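Local coordinates for Iron(III) ABC transporter, periplasmic iron-compound-binding protein (Vibrio cholerae, PDB 5GGY) that probably binds ferric hydroxamate siderophores such as Desferal in the periplasm and delivers them to an inner-membrane ABC transporter, at residues Pro41-Tyr46 with Ser57-Ile62; Arg18-Asn23 with Glu71-Leu76. All coordinates share one frame; numbering follows the deposited sequence.

Interaction 1: residues Pro41-Tyr46 with Ser57-Ile62; sequences PELSSY and SSVQDI
The strand 39-40, helix 43-49, strand 60-61 beta-alpha-beta unit is tied together where the carboxylate of Asp61, on its second strand, accepts a hydrogen bond from Leu43 N, the first backbone N-H of its helix. Leu43 N donates to Asp61 OD2 over 2.9 Å, a nearly straight bond (162°) that reaches the oxygen from above the carboxylate plane, about 40° out of it. With CG anti to the backbone N (chi1 -166°), the carboxylate reaches across to the helix start, although the bond from CA to CB does not aim at it. A water lengthens the grip by one residue: it donates to Asp61 OD2 at 2.7 Å and accepts from Ser44 N at 3.2 Å. The other oxygen, Asp61 OD1, is held by Gly63 N, so both ends of the carboxylate are fixed. An acid suits this place, since its negative charge faces the amino end of a helix, whose dipole would be expected to stabilise it. Glu42, at the N-cap position, turns its own carboxylate to Arg65 instead.

Leu43 runs past Asp61 in the opposite direction; its CD1 methyl rests on Val59 O at 3.4 Å and packs 4.1 Å from Val59 CG1. Leucine suits the place because its side chain also packs on Leu27. Ile62 CD1 lies 4.0 Å from Pro41 CB. An acidic side chain from a parallel strand bonded to a helix's first turn thus closes this beta-alpha-beta crossover.

Interaction 2: residues Arg18-Asn23 with Glu71-Leu76; sequences RVVVLN and EKIAAL
Strand 19-21 passes helix 70-75 with the backbones closest at Val20 and Ile73, whose CA atoms are 7.1 Å apart, and branched aliphatic side chains meet between them. Ile73 is the centre of the contact, its two branches serving different partners. The methyl CG2 meets Val20 CG1 at 3.9 Å and lies 4.2 Å from Val20 CG2, while the longer branch carries CD1 to within 3.9 Å of Leu22 CD2. This division follows from the first torsion of Ile73 (chi1 -61°), which sets CG2 anti to the backbone N and CG1 beside it. The Leu22 and Ile73 side chains cross at roughly a right angle, whereas Val20 lies oblique to Ile73.

Leu76, one helical turn after Ile73, adds a looser touch, with CD1 4.3 Å from Val20 CG2. Val20 therefore faces both leucine and isoleucine. Valine suits this strand position, its CG1 meeting Ile73 and its CG2 reaching Leu76, and the extended backbone readily accommodates branching at CB. Just before the strand, Arg18 lies near Leu76, but its modelled position there is doubtful.

On its two edges, strand 19-21 is joined by backbone bonds to Val38 and Gly39 and to Val80 and Leu82. A helix laid through aliphatic residues against a strand of a parallel sheet is the layered alpha/beta packing of a periplasmic binding protein lobe.

The two interactions adjoin, their centres 11 Å apart, and interaction 1 is nested within the loop that interaction 2 closes. Strand 60-61 leads on to helix 70-75, and a probable hydrogen bond of 2.8 Å from Lys72 NZ to Asp61 O binds them. Pro41 touches strand 19-21 and its exit, CD lying 3.4 Å from Val21 O and CG 3.4 Å from Leu22 O. Ile62 packs on Ile73 and Leu76, so the apolar layer of interaction 2 continues into interaction 1. Within one lobe, interaction 1 joins neighbouring elements of one beta-alpha-beta unit, and interaction 2 brings together a strand and a helix far apart in the chain; neither contains a bound siderophore.

Interaction 1: residues Pro41-Tyr46 with Ser57-Ile62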
# COMPACT_ATOMS: atom_id res chain seq x y z
N PRO A 41 -8.75 -14.54 -22.04
CA PRO A 41 -9.34 -15.88 -22.01
C PRO A 41 -10.69 -15.97 -21.29
O PRO A 41 -10.93 -15.23 -20.34
CB PRO A 41 -8.29 -16.69 -21.26
CG PRO A 41 -7.73 -15.71 -20.28
CD PRO A 41 -7.79 -14.35 -20.94
N GLU A 42 -11.55 -16.88 -21.77
CA GLU A 42 -12.82 -17.23 -21.11
C GLU A 42 -13.63 -16.04 -20.62
O GLU A 42 -13.94 -15.93 -19.43
CB GLU A 42 -12.54 -18.18 -19.94
CG GLU A 42 -11.84 -19.47 -20.34
CD GLU A 42 -11.46 -20.33 -19.15
OE1 GLU A 42 -10.25 -20.45 -18.87
OE2 GLU A 42 -12.37 -20.88 -18.49
N LEU A 43 -13.98 -15.14 -21.54
CA LEU A 43 -14.64 -13.90 -21.18
C LEU A 43 -16.05 -14.09 -20.62
O LEU A 43 -16.47 -13.36 -19.72
CB LEU A 43 -14.69 -12.97 -22.39
CG LEU A 43 -13.33 -12.47 -22.87
CD1 LEU A 43 -13.48 -11.36 -23.90
CD2 LEU A 43 -12.49 -12.01 -21.70
N SER A 44 -16.79 -15.07 -21.15
CA SER A 44 -18.15 -15.29 -20.69
C SER A 44 -18.15 -15.92 -19.29
O SER A 44 -19.07 -15.73 -18.52
CB SER A 44 -18.92 -16.18 -21.66
OG SER A 44 -18.30 -17.45 -21.79
N SER A 45 -17.09 -16.66 -18.99
CA SER A 45 -16.91 -17.26 -17.67
C SER A 45 -16.36 -16.23 -16.69
O SER A 45 -16.61 -16.30 -15.49
CB SER A 45 -15.97 -18.46 -17.74
OG SER A 45 -16.65 -19.64 -17.38
N TYR A 46 -15.62 -15.27 -17.23
CA TYR A 46 -15.10 -14.15 -16.46
C TYR A 46 -16.25 -13.36 -15.84
O TYR A 46 -16.16 -12.90 -14.70
CB TYR A 46 -14.25 -13.24 -17.36
CG TYR A 46 -13.67 -12.01 -16.68
CD1 TYR A 46 -12.36 -12.00 -16.21
CD2 TYR A 46 -14.43 -10.86 -16.52
CE1 TYR A 46 -11.83 -10.88 -15.61
CE2 TYR A 46 -13.90 -9.73 -15.91
CZ TYR A 46 -12.60 -9.75 -15.45
OH TYR A 46 -12.08 -8.63 -14.85
N SER A 57 -16.25 -4.86 -24.63
CA SER A 57 -16.74 -5.76 -25.67
C SER A 57 -15.76 -5.88 -26.85
O SER A 57 -15.88 -6.80 -27.66
CB SER A 57 -18.11 -5.29 -26.18
OG SER A 57 -18.05 -3.97 -26.68
N SER A 58 -14.80 -4.96 -26.92
CA SER A 58 -13.81 -4.97 -27.99
C SER A 58 -12.85 -6.15 -27.86
O SER A 58 -12.31 -6.63 -28.86
CB SER A 58 -13.03 -3.67 -28.01
OG SER A 58 -12.13 -3.61 -26.91
N VAL A 59 -12.63 -6.58 -26.63
CA VAL A 59 -11.70 -7.68 -26.34
C VAL A 59 -12.18 -9.00 -26.92
O VAL A 59 -13.31 -9.42 -26.66
CB VAL A 59 -11.50 -7.85 -24.82
CG1 VAL A 59 -10.37 -8.84 -24.55
CG2 VAL A 59 -11.21 -6.51 -24.17
N GLN A 60 -11.33 -9.66 -27.70
CA GLN A 60 -11.67 -10.96 -28.26
C GLN A 60 -11.28 -12.09 -27.32
O GLN A 60 -10.29 -11.99 -26.59
CB GLN A 60 -11.00 -11.16 -29.62
CG GLN A 60 -11.50 -10.23 -30.71
CD GLN A 60 -11.56 -10.91 -32.06
OE1 GLN A 60 -12.09 -12.02 -32.19
NE2 GLN A 60 -11.00 -10.27 -33.07
N ASP A 61 -12.06 -13.16 -27.35
CA ASP A 61 -11.76 -14.35 -26.56
C ASP A 61 -10.77 -15.24 -27.31
O ASP A 61 -11.01 -15.64 -28.45
CB ASP A 61 -13.05 -15.12 -26.25
CG ASP A 61 -12.86 -16.16 -25.16
OD1 ASP A 61 -11.90 -16.95 -25.24
OD2 ASP A 61 -13.68 -16.18 -24.22
N ILE A 62 -9.64 -15.54 -26.67
CA ILE A 62 -8.57 -16.30 -27.31
C ILE A 62 -8.45 -17.72 -26.77
O ILE A 62 -7.40 -18.36 -26.92
CB ILE A 62 -7.21 -15.58 -27.17
CG1 ILE A 62 -7.04 -15.01 -25.76
CG2 ILE A 62 -7.08 -14.47 -28.19
CD1 ILE A 62 -6.42 -15.98 -24.77
O HOH W 1 -16.34 -16.53 -24.01

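Interaction 2: residues Arg18-Asn23 with Glu71-Leu76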
# COMPACT_ATOMS: atom_id res chain seq x y z
N ARG A 18 -0.50 -3.35 -28.27
CA ARG A 18 -1.51 -4.40 -28.43
C ARG A 18 -1.20 -5.53 -27.46
O ARG A 18 -0.23 -6.27 -27.65
CB ARG A 18 -1.56 -4.92 -29.86
CG ARG A 18 -1.90 -3.86 -30.90
CD ARG A 18 -2.13 -4.48 -32.28
NE ARG A 18 -3.52 -4.36 -32.70
CZ ARG A 18 -4.42 -5.32 -32.58
NH1 ARG A 18 -4.09 -6.49 -32.04
NH2 ARG A 18 -5.67 -5.13 -32.99
N VAL A 19 -2.02 -5.66 -26.42
CA VAL A 19 -1.77 -6.64 -25.37
C VAL A 19 -2.71 -7.84 -25.46
O VAL A 19 -3.93 -7.68 -25.50
CB VAL A 19 -1.91 -6.01 -23.98
CG1 VAL A 19 -1.68 -7.05 -22.88
CG2 VAL A 19 -0.94 -4.85 -23.83
N VAL A 20 -2.12 -9.03 -25.50
CA VAL A 20 -2.88 -10.26 -25.32
C VAL A 20 -2.63 -10.80 -23.92
O VAL A 20 -1.48 -11.05 -23.54
CB VAL A 20 -2.51 -11.33 -26.37
CG1 VAL A 20 -2.99 -12.71 -25.94
CG2 VAL A 20 -3.08 -10.96 -27.73
N VAL A 21 -3.70 -10.96 -23.15
CA VAL A 21 -3.58 -11.48 -21.79
C VAL A 21 -4.07 -12.93 -21.75
O VAL A 21 -4.99 -13.31 -22.48
CB VAL A 21 -4.37 -10.60 -20.79
CG1 VAL A 21 -5.45 -11.39 -20.08
CG2 VAL A 21 -3.42 -9.97 -19.80
N LEU A 22 -3.44 -13.75 -20.91
CA LEU A 22 -3.74 -15.18 -20.88
C LEU A 22 -4.31 -15.67 -19.55
O LEU A 22 -4.61 -16.85 -19.41
CB LEU A 22 -2.48 -15.99 -21.21
CG LEU A 22 -1.87 -15.71 -22.58
CD1 LEU A 22 -0.78 -16.72 -22.86
CD2 LEU A 22 -2.93 -15.74 -23.67
N ASN A 23 -4.46 -14.76 -18.59
CA ASN A 23 -5.04 -15.14 -17.31
C ASN A 23 -5.95 -14.05 -16.75
O ASN A 23 -5.83 -12.88 -17.13
CB ASN A 23 -3.93 -15.47 -16.30
CG ASN A 23 -4.15 -16.81 -15.62
OD1 ASN A 23 -4.76 -17.71 -16.19
ND2 ASN A 23 -3.66 -16.93 -14.39
N GLU A 71 -3.31 -19.70 -32.70
CA GLU A 71 -3.54 -19.15 -34.03
C GLU A 71 -4.31 -17.83 -33.96
O GLU A 71 -4.02 -16.90 -34.71
CB GLU A 71 -4.30 -20.15 -34.91
CG GLU A 71 -3.43 -21.26 -35.49
CD GLU A 71 -2.87 -22.19 -34.43
OE1 GLU A 71 -3.55 -22.41 -33.40
OE2 GLU A 71 -1.75 -22.69 -34.62
N LYS A 72 -5.28 -17.76 -33.06
CA LYS A 72 -6.06 -16.54 -32.89
C LYS A 72 -5.22 -15.46 -32.23
O LYS A 72 -5.35 -14.28 -32.56
CB LYS A 72 -7.32 -16.82 -32.06
CG LYS A 72 -8.35 -15.71 -32.11
CD LYS A 72 -9.66 -16.15 -31.48
CE LYS A 72 -10.75 -15.11 -31.66
NZ LYS A 72 -12.05 -15.58 -31.09
N ILE A 73 -4.37 -15.86 -31.29
CA ILE A 73 -3.45 -14.94 -30.64
C ILE A 73 -2.52 -14.30 -31.66
O ILE A 73 -2.33 -13.08 -31.67
CB ILE A 73 -2.61 -15.64 -29.55
CG1 ILE A 73 -3.51 -16.21 -28.45
CG2 ILE A 73 -1.60 -14.68 -28.95
CD1 ILE A 73 -2.77 -16.99 -27.38
N ALA A 74 -1.96 -15.13 -32.54
CA ALA A 74 -1.07 -14.65 -33.59
C ALA A 74 -1.81 -13.76 -34.58
O ALA A 74 -1.28 -12.75 -35.04
CB ALA A 74 -0.43 -15.83 -34.32
N ALA A 75 -3.05 -14.13 -34.89
CA ALA A 75 -3.88 -13.37 -35.83
C ALA A 75 -4.19 -11.97 -35.30
O ALA A 75 -4.45 -11.05 -36.08
CB ALA A 75 -5.17 -14.12 -36.12
N LEU A 76 -4.17 -11.82 -33.98
CA LEU A 76 -4.45 -10.53 -33.36
C LEU A 76 -3.24 -9.61 -33.43
O LEU A 76 -3.35 -8.41 -33.18
CB LEU A 76 -4.88 -10.71 -31.91
CG LEU A 76 -6.29 -11.27 -31.67
CD1 LEU A 76 -6.56 -11.46 -30.19
CD2 LEU A 76 -7.33 -10.34 -32.29